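Local coordinates for regulation of enolase protein 1 (Saccharomyces cerevisiae, PDB 3O12) that functions in the galactose metabolic pathway through the GAL83 protein and may control the level of the enolase ENO1, at residues D58-T63 and S134-A139; I102-D107 and A176-S181; H110-G115 and S127-G132. All coordinates share one frame; numbering follows the deposited sequence.

In the fold
Contact 3 pairs the two strands of a beta hairpin, at H110-G115 and S127-G132, and it sits between the other two contacts. Its centre lies about 7 Å from the centre of contact 1 and about 7 Å from that of contact 2, while contacts 1 and 2 are about 14 Å apart. Along the chain it is nested inside the loops that both of them close. Backbone pairing ties the three together: D135 N meets L129 O at 2.8 Å, and L112 N meets V104 O at 2.8 Å. Contact 2 reaches across to the second sheet. Contacts 1 and 2 also touch directly through F59 and selenomethionine M103. One 1,2-ethanediol, probably from the crystallisation liquor, touches contacts 1 and 3.

Contact 1: residues D58-T63 and S134-A139; sequences DFWRET and SDWSTA. With EDO (1,2-ethanediol), chain H; EDO (1,2-ethanediol), chain G.
T63 and S134 make the shortest hydrogen bond between the two segments. T63 OG1 donates to S134 O at 2.7 Å, in the carbonyl plane and on a lone pair. R61 grips S134 twice. R61 N donates to S134 OG at 2.8 Å, and S134 N donates to R61 O at 3.1 Å. S134 OG lies beside its own backbone N (chi1 -61°), which brings it to R61 N. It is also hydrogen-bonded to T130 OG1. R61 O takes a second N-H, that of T63. W60 NE1 donates to T63 O at 3.0 Å, nearly in the ring plane, which helps hold the indole's rotation. Strands 59-61 and 134-140 both belong to one curled antiparallel sheet, but their segments run at 122° to each other. Strand 59-61 pairs with 68-78, and 134-140 with 122-131. Packing centres on W60. S134 CB stands over its six-membered ring as a CH-pi contact, 3.7 Å from the centroid. W136 CB meets the ring edge at W60 CH2, 3.7 Å away, and the two tryptophan side chains cross at about a right angle. A 1,2-ethanediol lies over the W60 face opposite S134, and its O2 donates to D58 OD2 at 2.6 Å.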
ATOM      1  N   ASP A  58      -7.208  -0.326   9.921  1.00 14.02           N
ATOM      2  CA  ASP A  58      -5.936   0.398  10.020  1.00 16.90           C
ATOM      3  C   ASP A  58      -4.756  -0.574  10.099  1.00 14.92           C
ATOM      4  O   ASP A  58      -4.925  -1.754  10.413  1.00 15.32           O
ATOM      5  CB  ASP A  58      -5.960   1.312  11.258  1.00 18.38           C
ATOM      6  CG  ASP A  58      -4.934   2.447  11.199  1.00 22.74           C
ATOM      7  OD1 ASP A  58      -4.279   2.646  10.151  1.00 21.63           O
ATOM      8  OD2 ASP A  58      -4.813   3.159  12.223  1.00 28.73           O
ATOM      9  N   PHE A  59      -3.557  -0.061   9.826  1.00 14.30           N
ATOM     10  CA  PHE A  59      -2.321  -0.807  10.023  1.00 13.27           C
ATOM     11  C   PHE A  59      -1.366   0.098  10.782  1.00 14.12           C
ATOM     12  O   PHE A  59      -0.999   1.164  10.286  1.00 14.11           O
ATOM     13  CB  PHE A  59      -1.668  -1.165   8.681  1.00 14.40           C
ATOM     14  CG  PHE A  59      -2.327  -2.302   7.947  1.00 15.00           C
ATOM     15  CD1 PHE A  59      -2.319  -3.593   8.473  1.00 14.55           C
ATOM     16  CD2 PHE A  59      -2.903  -2.085   6.703  1.00 13.14           C
ATOM     17  CE1 PHE A  59      -2.911  -4.647   7.772  1.00 13.88           C
ATOM     18  CE2 PHE A  59      -3.498  -3.135   5.996  1.00 13.50           C
ATOM     19  CZ  PHE A  59      -3.503  -4.405   6.534  1.00 15.08           C
ATOM     20  N   TRP A  60      -0.957  -0.328  11.972  1.00 12.16           N
ATOM     21  CA  TRP A  60      -0.025   0.449  12.788  1.00 13.30           C
ATOM     22  C   TRP A  60       0.539  -0.458  13.862  1.00 14.12           C
ATOM     23  O   TRP A  60      -0.178  -1.300  14.384  1.00 15.49           O
ATOM     24  CB  TRP A  60      -0.732   1.635  13.467  1.00 13.86           C
ATOM     25  CG  TRP A  60       0.239   2.549  14.160  1.00 13.87           C
ATOM     26  CD1 TRP A  60       0.525   2.606  15.504  1.00 15.25           C
ATOM     27  CD2 TRP A  60       1.072   3.525  13.529  1.00 13.42           C
ATOM     28  NE1 TRP A  60       1.480   3.575  15.739  1.00 14.47           N
ATOM     29  CE2 TRP A  60       1.831   4.147  14.542  1.00 13.34           C
ATOM     30  CE3 TRP A  60       1.251   3.934  12.202  1.00 13.83           C
ATOM     31  CZ2 TRP A  60       2.758   5.157  14.266  1.00 15.48           C
ATOM     32  CZ3 TRP A  60       2.173   4.940  11.930  1.00 13.98           C
ATOM     33  CH2 TRP A  60       2.914   5.539  12.963  1.00 13.97           C
ATOM     34  N   ARG A  61       1.814  -0.285  14.206  1.00 13.72           N
ATOM     35  CA  ARG A  61       2.388  -1.037  15.320  1.00 14.95           C
ATOM     36  C   ARG A  61       3.115  -0.141  16.315  1.00 13.96           C
ATOM     37  O   ARG A  61       4.238   0.303  16.064  1.00 14.37           O
ATOM     38  CB  ARG A  61       3.338  -2.142  14.840  1.00 20.21           C
ATOM     39  CG  ARG A  61       2.670  -3.481  14.626  1.00 32.77           C
ATOM     40  CD  ARG A  61       3.691  -4.585  14.354  1.00 24.79           C
ATOM     41  NE  ARG A  61       4.333  -5.117  15.555  1.00 30.89           N
ATOM     42  CZ  ARG A  61       3.794  -6.040  16.349  1.00 33.54           C
ATOM     43  NH1 ARG A  61       4.459  -6.473  17.412  1.00 43.96           N
ATOM     44  NH2 ARG A  61       2.586  -6.524  16.092  1.00 29.09           N
ATOM     45  N   GLU A  62       2.430   0.124  17.431  1.00 15.33           N
ATOM     46  CA  GLU A  62       3.020   0.617  18.684  1.00 18.64           C
ATOM     47  C   GLU A  62       3.470   2.074  18.746  1.00 15.94           C
ATOM     48  O   GLU A  62       3.071   2.811  19.650  1.00 18.85           O
ATOM     49  CB  GLU A  62       4.169  -0.291  19.139  1.00 20.70           C
ATOM     50  CG  GLU A  62       4.789   0.118  20.469  1.00 37.09           C
ATOM     51  CD  GLU A  62       3.769   0.201  21.598  1.00 54.88           C
ATOM     52  OE1 GLU A  62       2.714  -0.464  21.511  1.00 59.72           O
ATOM     53  OE2 GLU A  62       4.029   0.931  22.579  1.00 60.28           O
ATOM     54  N   THR A  63       4.321   2.487  17.816  1.00 13.90           N
ATOM     55  CA  THR A  63       5.014   3.766  17.949  1.00 14.69           C
ATOM     56  C   THR A  63       4.114   4.932  18.333  1.00 15.91           C
ATOM     57  O   THR A  63       3.152   5.239  17.626  1.00 15.45           O
ATOM     58  CB  THR A  63       5.721   4.104  16.639  1.00 15.58           C
ATOM     59  OG1 THR A  63       6.481   2.959  16.230  1.00 16.12           O
ATOM     60  CG2 THR A  63       6.642   5.299  16.808  1.00 16.82           C
ATOM     61  N   SER A 134       6.393   0.773  13.944  1.00 13.65           N
ATOM     62  CA  SER A 134       6.140   1.616  12.759  1.00 12.79           C
ATOM     63  C   SER A 134       6.962   2.918  12.687  1.00 12.42           C
ATOM     64  O   SER A 134       7.109   3.633  13.684  1.00 15.42           O
ATOM     65  CB  SER A 134       4.652   1.969  12.671  1.00 13.49           C
ATOM     66  OG  SER A 134       3.837   0.808  12.534  1.00 12.84           O
ATOM     67  N   ASP A 135       7.462   3.210  11.482  1.00 12.53           N
ATOM     68  CA  ASP A 135       8.207   4.436  11.160  1.00 12.46           C
ATOM     69  C   ASP A 135       7.518   5.122   9.987  1.00 12.96           C
ATOM     70  O   ASP A 135       7.567   4.655   8.838  1.00 12.08           O
ATOM     71  CB  ASP A 135       9.665   4.087  10.812  1.00 13.88           C
ATOM     72  CG  ASP A 135      10.482   5.288  10.340  1.00 19.05           C
ATOM     73  OD1 ASP A 135       9.925   6.388  10.066  1.00 15.81           O
ATOM     74  OD2 ASP A 135      11.721   5.120  10.231  1.00 21.13           O
ATOM     75  N   TRP A 136       6.862   6.230  10.290  1.00 11.66           N
ATOM     76  CA  TRP A 136       5.956   6.922   9.387  1.00 12.32           C
ATOM     77  C   TRP A 136       6.587   8.198   8.860  1.00 11.63           C
ATOM     78  O   TRP A 136       7.081   9.017   9.630  1.00 11.58           O
ATOM     79  CB  TRP A 136       4.700   7.249  10.199  1.00 15.15           C
ATOM     80  CG  TRP A 136       3.596   8.010   9.535  1.00 15.64           C
ATOM     81  CD1 TRP A 136       3.267   8.031   8.205  1.00 17.59           C
ATOM     82  CD2 TRP A 136       2.619   8.810  10.204  1.00 20.38           C
ATOM     83  NE1 TRP A 136       2.154   8.821   8.007  1.00 19.60           N
ATOM     84  CE2 TRP A 136       1.742   9.314   9.219  1.00 28.44           C
ATOM     85  CE3 TRP A 136       2.401   9.150  11.545  1.00 21.63           C
ATOM     86  CZ2 TRP A 136       0.670  10.146   9.535  1.00 25.41           C
ATOM     87  CZ3 TRP A 136       1.339   9.979  11.856  1.00 23.23           C
ATOM     88  CH2 TRP A 136       0.485  10.463  10.853  1.00 25.30           C
ATOM     89  N   SER A 137       6.576   8.370   7.544  0.50 13.90           N
ATOM     90  CA  SER A 137       7.022   9.607   6.919  0.50 12.42           C
ATOM     91  C   SER A 137       5.925  10.128   6.015  0.50 12.99           C
ATOM     92  O   SER A 137       5.209   9.344   5.389  0.50 14.27           O
ATOM     93  CB  SER A 137       8.298   9.383   6.111  0.50 16.60           C
ATOM     94  OG  SER A 137       8.828  10.624   5.669  0.50 23.18           O
ATOM     95  N   THR A 138       5.789  11.443   5.937  1.00 14.69           N
ATOM     96  CA  THR A 138       4.708  12.018   5.169  1.00 16.22           C
ATOM     97  C   THR A 138       5.066  13.386   4.662  1.00 18.05           C
ATOM     98  O   THR A 138       5.900  14.082   5.249  1.00 19.36           O
ATOM     99  CB  THR A 138       3.425  12.081   6.023  1.00 20.81           C
ATOM    100  OG1 THR A 138       2.303  12.384   5.181  1.00 26.31           O
ATOM    101  CG2 THR A 138       3.567  13.128   7.136  1.00 25.71           C
ATOM    102  N   ALA A 139       4.424  13.757   3.563  1.00 17.28           N
ATOM    103  CA  ALA A 139       4.580  15.077   2.988  1.00 20.64           C
ATOM    104  C   ALA A 139       3.375  15.376   2.108  1.00 18.79           C
ATOM    105  O   ALA A 139       2.727  14.469   1.604  1.00 19.09           O
ATOM    106  CB  ALA A 139       5.860  15.141   2.173  1.00 26.25           C
TER
HETATM  107  C1  EDO H 207      -1.388   6.593  13.258  1.00 39.97           C
HETATM  108  O1  EDO H 207      -2.309   7.684  13.360  1.00 45.44           O
HETATM  109  C2  EDO H 207      -2.137   5.279  13.451  1.00 41.01           C
HETATM  110  O2  EDO H 207      -3.039   5.089  12.355  1.00 44.61           O
HETATM  111  C1  EDO G 206      -0.234   6.182   8.924  1.00 31.96           C
HETATM  112  O1  EDO G 206      -0.828   6.218   7.622  1.00 46.42           O
HETATM  113  C2  EDO G 206      -0.881   5.073   9.741  1.00 25.94           C
HETATM  114  O2  EDO G 206      -2.312   5.128   9.641  1.00 46.52           O

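Contact 2: residues I102-D107 and A176-S181; sequences IMVRID and APFPTS
V104 and I106 pack against F178, and I106 also against P179, where the two antiparallel sheets of the fold meet. The arrangement is consistent with a beta sandwich. Strand 102-105 belongs to one sheet. Strand 172-177 is an outermost strand of the other, and residues 178-181 continue from it as a loop. I106 and D107 both face H110 and form a classic beta bulge at the corner where the strand turns. The interactions across the segments are apolar, and no hydrogen bond crosses. Polar groups of the loop bond nearby: S181 OG to H183 O, and P179 O to Y184 OH. Within the loop, P179 CD lies over one face of the F178 ring, 3.4 Å above its plane. One group is aromatic to aliphatic. F178 CE2 is the atom that meets both partners, with V104 CG1 at 3.8 Å and I106 CD1 at 4.0 Å. Both methyls approach the ring obliquely. With chi1 at 177°, V104 CG1 swings opposite the backbone N and meets the ring. V104 also packs on V152 and V186, from strands of both sheets. The second group is aliphatic, at the tip of I106, where CD1 touches P179 CB at 3.7 Å and has S181 CB at 4.2 Å.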
ATOM      1  N   ILE A 102      -0.275   0.724  -1.634  1.00 10.43           N
ATOM      2  CA  ILE A 102       0.294  -0.611  -1.746  1.00  9.57           C
ATOM      3  C   ILE A 102       0.889  -1.032  -0.410  1.00 11.42           C
ATOM      4  O   ILE A 102       1.314  -0.194   0.389  1.00 11.96           O
ATOM      5  CB  ILE A 102       1.375  -0.625  -2.850  1.00 12.50           C
ATOM      6  CG1 ILE A 102       1.598  -2.043  -3.403  1.00 15.48           C
ATOM      7  CG2 ILE A 102       2.681   0.024  -2.363  1.00 12.98           C
ATOM      8  CD1 ILE A 102       2.463  -2.078  -4.669  1.00 16.50           C
HETATM    9  N   MSE A 103       0.920  -2.329  -0.161  1.00 10.08           N
HETATM   10  CA  MSE A 103       1.604  -2.903   0.996  1.00 10.97           C
HETATM   11  C   MSE A 103       2.544  -4.019   0.555  1.00  9.73           C
HETATM   12  O   MSE A 103       2.244  -4.773  -0.385  1.00 11.09           O
HETATM   13  CB  MSE A 103       0.581  -3.408   2.029  1.00 10.84           C
HETATM   14  CG  MSE A 103       1.121  -4.431   3.049  1.00 12.81           C
HETATM   15 SE   MSE A 103      -0.179  -4.785   4.475  0.78 17.41          SE
HETATM   16  CE  MSE A 103       0.213  -3.228   5.570  1.00 11.41           C
ATOM     17  N   VAL A 104       3.691  -4.109   1.219  1.00 10.66           N
ATOM     18  CA  VAL A 104       4.560  -5.278   1.172  1.00  9.90           C
ATOM     19  C   VAL A 104       4.536  -5.859   2.577  1.00 11.47           C
ATOM     20  O   VAL A 104       4.736  -5.131   3.552  1.00 12.03           O
ATOM     21  CB  VAL A 104       6.000  -4.903   0.814  1.00 10.82           C
ATOM     22  CG1 VAL A 104       6.910  -6.115   0.836  1.00 12.87           C
ATOM     23  CG2 VAL A 104       6.070  -4.185  -0.535  1.00 12.87           C
ATOM     24  N   ARG A 105       4.289  -7.159   2.700  1.00 10.93           N
ATOM     25  CA  ARG A 105       4.130  -7.772   4.009  1.00 10.80           C
ATOM     26  C   ARG A 105       4.882  -9.089   4.090  1.00 12.56           C
ATOM     27  O   ARG A 105       4.814  -9.919   3.166  1.00 13.77           O
ATOM     28  CB  ARG A 105       2.638  -8.008   4.279  1.00 13.43           C
ATOM     29  CG  ARG A 105       2.296  -8.652   5.622  1.00 13.17           C
ATOM     30  CD  ARG A 105       0.773  -8.677   5.765  1.00 13.24           C
ATOM     31  NE  ARG A 105       0.288  -9.383   6.950  1.00 16.39           N
ATOM     32  CZ  ARG A 105      -0.182  -8.787   8.042  1.00 15.91           C
ATOM     33  NH1 ARG A 105      -0.214  -7.458   8.126  1.00 15.93           N
ATOM     34  NH2 ARG A 105      -0.627  -9.515   9.056  1.00 18.47           N
ATOM     35  N   ILE A 106       5.583  -9.286   5.206  1.00 12.36           N
ATOM     36  CA  ILE A 106       6.131 -10.593   5.566  1.00 11.11           C
ATOM     37  C   ILE A 106       5.194 -11.232   6.592  1.00 14.25           C
ATOM     38  O   ILE A 106       4.754 -12.369   6.426  1.00 16.42           O
ATOM     39  CB  ILE A 106       7.545 -10.454   6.149  1.00 12.53           C
ATOM     40  CG1 ILE A 106       8.516  -9.886   5.105  1.00 15.85           C
ATOM     41  CG2 ILE A 106       8.037 -11.809   6.685  1.00 14.88           C
ATOM     42  CD1 ILE A 106       9.896  -9.548   5.669  1.00 17.39           C
ATOM     43  N   ASP A 107       4.893 -10.492   7.660  1.00 14.24           N
ATOM     44  CA  ASP A 107       3.951 -10.938   8.684  1.00 13.56           C
ATOM     45  C   ASP A 107       3.427  -9.719   9.432  1.00 16.52           C
ATOM     46  O   ASP A 107       3.709  -8.588   9.033  1.00 14.78           O
ATOM     47  CB  ASP A 107       4.584 -11.950   9.649  1.00 14.11           C
ATOM     48  CG  ASP A 107       5.880 -11.455  10.273  1.00 17.17           C
ATOM     49  OD1 ASP A 107       6.001 -10.249  10.592  1.00 17.04           O
ATOM     50  OD2 ASP A 107       6.785 -12.294  10.475  1.00 24.10           O
ATOM     51  N   ALA A 176      15.027   2.083   2.050  1.00 12.58           N
ATOM     52  CA  ALA A 176      15.225   1.632   3.422  1.00 15.80           C
ATOM     53  C   ALA A 176      15.585   0.172   3.520  1.00 14.26           C
ATOM     54  O   ALA A 176      15.280  -0.599   2.620  1.00 14.04           O
ATOM     55  CB  ALA A 176      13.956   1.871   4.208  1.00 17.20           C
ATOM     56  N   PRO A 177      16.188  -0.239   4.638  1.00 11.84           N
ATOM     57  CA  PRO A 177      16.394  -1.669   4.874  1.00 14.33           C
ATOM     58  C   PRO A 177      15.055  -2.356   5.074  1.00 14.12           C
ATOM     59  O   PRO A 177      14.130  -1.776   5.641  1.00 15.35           O
ATOM     60  CB  PRO A 177      17.185  -1.711   6.191  1.00 14.59           C
ATOM     61  CG  PRO A 177      17.715  -0.342   6.384  1.00 18.56           C
ATOM     62  CD  PRO A 177      16.723   0.587   5.732  1.00 14.50           C
ATOM     63  N   PHE A 178      14.965  -3.597   4.624  1.00 14.47           N
ATOM     64  CA  PHE A 178      13.765  -4.385   4.840  1.00 14.32           C
ATOM     65  C   PHE A 178      14.247  -5.824   4.962  1.00 14.75           C
ATOM     66  O   PHE A 178      15.192  -6.213   4.289  1.00 17.43           O
ATOM     67  CB  PHE A 178      12.797  -4.207   3.666  1.00 15.69           C
ATOM     68  CG  PHE A 178      11.383  -4.648   3.967  1.00 14.63           C
ATOM     69  CD1 PHE A 178      10.608  -3.956   4.886  1.00 19.86           C
ATOM     70  CD2 PHE A 178      10.846  -5.763   3.349  1.00 14.51           C
ATOM     71  CE1 PHE A 178       9.309  -4.359   5.169  1.00 21.17           C
ATOM     72  CE2 PHE A 178       9.550  -6.171   3.627  1.00 18.10           C
ATOM     73  CZ  PHE A 178       8.783  -5.476   4.543  1.00 18.46           C
ATOM     74  N   PRO A 179      13.629  -6.621   5.846  1.00 15.44           N
ATOM     75  CA  PRO A 179      14.193  -7.963   6.045  1.00 15.21           C
ATOM     76  C   PRO A 179      14.219  -8.803   4.779  1.00 15.59           C
ATOM     77  O   PRO A 179      13.278  -8.752   3.981  1.00 15.48           O
ATOM     78  CB  PRO A 179      13.239  -8.597   7.060  1.00 16.46           C
ATOM     79  CG  PRO A 179      12.679  -7.453   7.811  1.00 15.56           C
ATOM     80  CD  PRO A 179      12.515  -6.348   6.770  1.00 15.82           C
ATOM     81  N   THR A 180      15.284  -9.578   4.597  1.00 16.70           N
ATOM     82  CA  THR A 180      15.298 -10.587   3.549  1.00 16.02           C
ATOM     83  C   THR A 180      14.268 -11.661   3.874  1.00 16.20           C
ATOM     84  O   THR A 180      13.945 -11.893   5.042  1.00 18.21           O
ATOM     85  CB  THR A 180      16.684 -11.240   3.393  1.00 19.63           C
ATOM     86  OG1 THR A 180      17.085 -11.796   4.649  1.00 19.19           O
ATOM     87  CG2 THR A 180      17.714 -10.209   2.961  1.00 18.19           C
ATOM     88  N   SER A 181      13.749 -12.312   2.835  1.00 15.84           N
ATOM     89  CA  SER A 181      12.734 -13.344   3.015  1.00 17.19           C
ATOM     90  C   SER A 181      12.683 -14.193   1.761  1.00 16.37           C
ATOM     91  O   SER A 181      12.960 -13.695   0.661  1.00 18.14           O
ATOM     92  CB  SER A 181      11.363 -12.691   3.253  1.00 16.68           C
ATOM     93  OG  SER A 181      10.390 -13.664   3.608  1.00 17.99           O
TER

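Contact 3: residues H110-G115 and S127-G132; sequences HWLKAG and SVLTNG. With EDO (1,2-ethanediol), chain G; EDO (1,2-ethanediol), chain I.
W111 and T130 face each other across the antiparallel strands of a beta hairpin, as a hydrogen-bonded pair. W111 N donates to T130 O at 3.0 Å, and T130 N donates to W111 O at 2.7 Å. K113 and V128 form the next such pair. W111 CG sits between its backbone N and carbonyl carbon (chi1 50°), and this folds the indole over T130. W111 CB packs against V104 O of the neighbouring strand. CD2 and CE2 lie under T130 CB, which stands 3.7 Å from the centroid of the six-membered ring and 10° off its normal, a CH-pi contact. NE1 makes a weak hydrogen bond to D108 O and has T130 CG2 nearby. CE3, CZ2, CZ3 and CH2 lie beneath T130 OG1, CH2 closest at 3.2 Å, and CZ3 also touches V128 CG1 at 3.9 Å. On the other face of the sheet L112 CD1 rests on L129 CB. At the hairpin's open end a water bridges H110 NE2 and N131 OD1, at 3.0 and 3.1 Å. H110 ND1 is hydrogen-bonded to D107 OD1. K113 extends alongside V128; its NZ reaches F59 O and Q99 OE1, though its exact place in the model is doubtful. T130 OG1 lies over the aromatic face of W111 and is hydrogen-bonded to S134 OG, so the buried hydroxyl has a polar partner on the next strand.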
ATOM      1  N   HIS A 110       6.197  -7.174  10.348  1.00 15.16           N
ATOM      2  CA  HIS A 110       7.159  -6.712   9.352  1.00 13.18           C
ATOM      3  C   HIS A 110       6.436  -6.448   8.047  1.00 12.64           C
ATOM      4  O   HIS A 110       6.050  -7.381   7.327  1.00 13.26           O
ATOM      5  CB  HIS A 110       8.268  -7.745   9.157  1.00 15.82           C
ATOM      6  CG  HIS A 110       8.941  -8.119  10.436  1.00 16.44           C
ATOM      7  ND1 HIS A 110       8.423  -9.059  11.297  1.00 17.58           N
ATOM      8  CD2 HIS A 110      10.052  -7.628  11.034  1.00 21.10           C
ATOM      9  CE1 HIS A 110       9.205  -9.154  12.361  1.00 21.00           C
ATOM     10  NE2 HIS A 110      10.202  -8.301  12.221  1.00 21.43           N
ATOM     11  N   TRP A 111       6.218  -5.165   7.776  1.00 11.21           N
ATOM     12  CA  TRP A 111       5.483  -4.749   6.595  1.00 10.49           C
ATOM     13  C   TRP A 111       5.760  -3.296   6.274  1.00 11.11           C
ATOM     14  O   TRP A 111       6.359  -2.566   7.067  1.00 11.30           O
ATOM     15  CB  TRP A 111       3.972  -4.980   6.763  1.00 12.71           C
ATOM     16  CG  TRP A 111       3.324  -4.457   8.042  1.00 12.50           C
ATOM     17  CD1 TRP A 111       2.970  -5.192   9.128  1.00 12.13           C
ATOM     18  CD2 TRP A 111       2.907  -3.104   8.324  1.00 10.85           C
ATOM     19  NE1 TRP A 111       2.375  -4.400  10.079  1.00 12.36           N
ATOM     20  CE2 TRP A 111       2.320  -3.111   9.611  1.00 11.12           C
ATOM     21  CE3 TRP A 111       2.975  -1.895   7.621  1.00 11.56           C
ATOM     22  CZ2 TRP A 111       1.818  -1.955  10.217  1.00 13.21           C
ATOM     23  CZ3 TRP A 111       2.466  -0.747   8.218  1.00 12.48           C
ATOM     24  CH2 TRP A 111       1.899  -0.781   9.503  1.00 11.71           C
ATOM     25  N   LEU A 112       5.349  -2.884   5.087  1.00 10.53           N
ATOM     26  CA  LEU A 112       5.420  -1.499   4.662  1.00 12.18           C
ATOM     27  C   LEU A 112       4.125  -1.165   3.969  1.00 11.52           C
ATOM     28  O   LEU A 112       3.587  -1.988   3.230  1.00 12.15           O
ATOM     29  CB  LEU A 112       6.584  -1.296   3.690  1.00 15.78           C
ATOM     30  CG  LEU A 112       6.594   0.113   3.082  1.00 25.48           C
ATOM     31  CD1 LEU A 112       7.946   0.818   3.232  1.00 28.46           C
ATOM     32  CD2 LEU A 112       6.112   0.082   1.631  1.00 22.50           C
ATOM     33  N   LYS A 113       3.606   0.030   4.200  1.00 12.25           N
ATOM     34  CA  LYS A 113       2.484   0.535   3.416  1.00 11.97           C
ATOM     35  C   LYS A 113       2.876   1.899   2.861  1.00 12.20           C
ATOM     36  O   LYS A 113       3.654   2.632   3.469  1.00 12.07           O
ATOM     37  CB  LYS A 113       1.196   0.626   4.243  1.00 14.58           C
ATOM     38  CG  LYS A 113       1.218   1.631   5.380  1.00 15.10           C
ATOM     39  CD  LYS A 113      -0.113   1.660   6.159  1.00 16.11           C
ATOM     40  CE  LYS A 113      -0.023   2.677   7.287  1.00 20.42           C
ATOM     41  NZ  LYS A 113      -1.310   2.936   8.011  1.00 22.38           N
ATOM     42  N   ALA A 114       2.361   2.250   1.692  1.00 10.94           N
ATOM     43  CA  ALA A 114       2.665   3.546   1.092  1.00 11.26           C
ATOM     44  C   ALA A 114       1.534   3.961   0.182  1.00 11.86           C
ATOM     45  O   ALA A 114       0.882   3.119  -0.425  1.00 12.77           O
ATOM     46  CB  ALA A 114       3.966   3.469   0.299  1.00 14.04           C
ATOM     47  N   GLY A 115       1.290   5.256   0.088  1.00 12.06           N
ATOM     48  CA  GLY A 115       0.253   5.759  -0.797  1.00 12.70           C
ATOM     49  C   GLY A 115      -0.238   7.103  -0.332  1.00 13.34           C
ATOM     50  O   GLY A 115       0.529   7.870   0.251  1.00 16.35           O
ATOM     51  N   SER A 127       4.329   6.994   3.811  1.00 12.05           N
ATOM     52  CA  SER A 127       4.767   5.613   3.908  1.00 12.26           C
ATOM     53  C   SER A 127       5.042   5.250   5.347  1.00 10.94           C
ATOM     54  O   SER A 127       5.471   6.097   6.135  1.00 11.56           O
ATOM     55  CB  SER A 127       5.990   5.327   3.030  1.00 13.85           C
ATOM     56  OG  SER A 127       7.101   6.100   3.407  1.00 17.06           O
ATOM     57  N   VAL A 128       4.773   3.997   5.691  1.00 12.12           N
ATOM     58  CA  VAL A 128       5.040   3.482   7.023  1.00 11.64           C
ATOM     59  C   VAL A 128       5.803   2.182   6.881  1.00 11.18           C
ATOM     60  O   VAL A 128       5.299   1.228   6.287  1.00 11.90           O
ATOM     61  CB  VAL A 128       3.754   3.230   7.815  1.00 11.85           C
ATOM     62  CG1 VAL A 128       4.087   2.663   9.214  1.00 14.19           C
ATOM     63  CG2 VAL A 128       2.944   4.513   7.948  1.00 13.49           C
ATOM     64  N   LEU A 129       7.023   2.144   7.398  1.00 10.70           N
ATOM     65  CA  LEU A 129       7.839   0.946   7.414  1.00 11.99           C
ATOM     66  C   LEU A 129       7.816   0.394   8.822  1.00 13.06           C
ATOM     67  O   LEU A 129       8.197   1.089   9.765  1.00 13.43           O
ATOM     68  CB  LEU A 129       9.274   1.276   6.995  1.00 15.76           C
ATOM     69  CG  LEU A 129      10.179   0.095   6.632  1.00 21.25           C
ATOM     70  CD1 LEU A 129      11.405   0.588   5.882  1.00 26.86           C
ATOM     71  CD2 LEU A 129      10.573  -0.689   7.859  1.00 25.75           C
ATOM     72  N   THR A 130       7.348  -0.839   8.960  1.00 12.83           N
ATOM     73  CA  THR A 130       7.195  -1.466  10.263  1.00 10.59           C
ATOM     74  C   THR A 130       8.153  -2.633  10.356  1.00 13.14           C
ATOM     75  O   THR A 130       8.076  -3.594   9.588  1.00 13.28           O
ATOM     76  CB  THR A 130       5.740  -1.908  10.467  1.00 12.76           C
ATOM     77  OG1 THR A 130       4.919  -0.735  10.450  1.00 12.44           O
ATOM     78  CG2 THR A 130       5.560  -2.634  11.793  1.00 14.20           C
ATOM     79  N   ASN A 131       9.110  -2.514  11.265  1.00 17.37           N
ATOM     80  CA  ASN A 131       9.980  -3.625  11.601  1.00 18.27           C
ATOM     81  C   ASN A 131       9.931  -3.747  13.099  1.00 17.55           C
ATOM     82  O   ASN A 131      10.726  -3.121  13.808  1.00 22.18           O
ATOM     83  CB  ASN A 131      11.398  -3.362  11.101  1.00 22.09           C
ATOM     84  CG  ASN A 131      12.255  -4.615  11.114  1.00 22.78           C
ATOM     85  OD1 ASN A 131      12.021  -5.531  11.900  1.00 28.21           O
ATOM     86  ND2 ASN A 131      13.253  -4.658  10.242  1.00 38.41           N
ATOM     87  N   GLY A 132       8.960  -4.507  13.589  1.00 18.03           N
ATOM     88  CA  GLY A 132       8.662  -4.536  15.008  1.00 22.83           C
ATOM     89  C   GLY A 132       7.774  -3.357  15.358  1.00 17.27           C
ATOM     90  O   GLY A 132       6.680  -3.534  15.892  1.00 22.23           O
TER
HETATM   91  C1  EDO G 206      -0.234   6.182   8.924  1.00 31.96           C
HETATM   92  O1  EDO G 206      -0.828   6.218   7.622  1.00 46.42           O
HETATM   93  C2  EDO G 206      -0.881   5.073   9.741  1.00 25.94           C
HETATM   94  O2  EDO G 206      -2.312   5.128   9.641  1.00 46.52           O
HETATM   95  C1  EDO I 208       6.738  10.641   1.631  1.00 50.37           C
HETATM   96  O1  EDO I 208       8.107  11.027   1.789  1.00 54.52           O
HETATM   97  C2  EDO I 208       6.432   9.483   2.574  1.00 38.79           C
HETATM   98  O2  EDO I 208       7.504   8.538   2.530  1.00 31.63           O
HETATM   99  O   HOH W   1      11.705  -7.106  14.581  1.00 41.19           O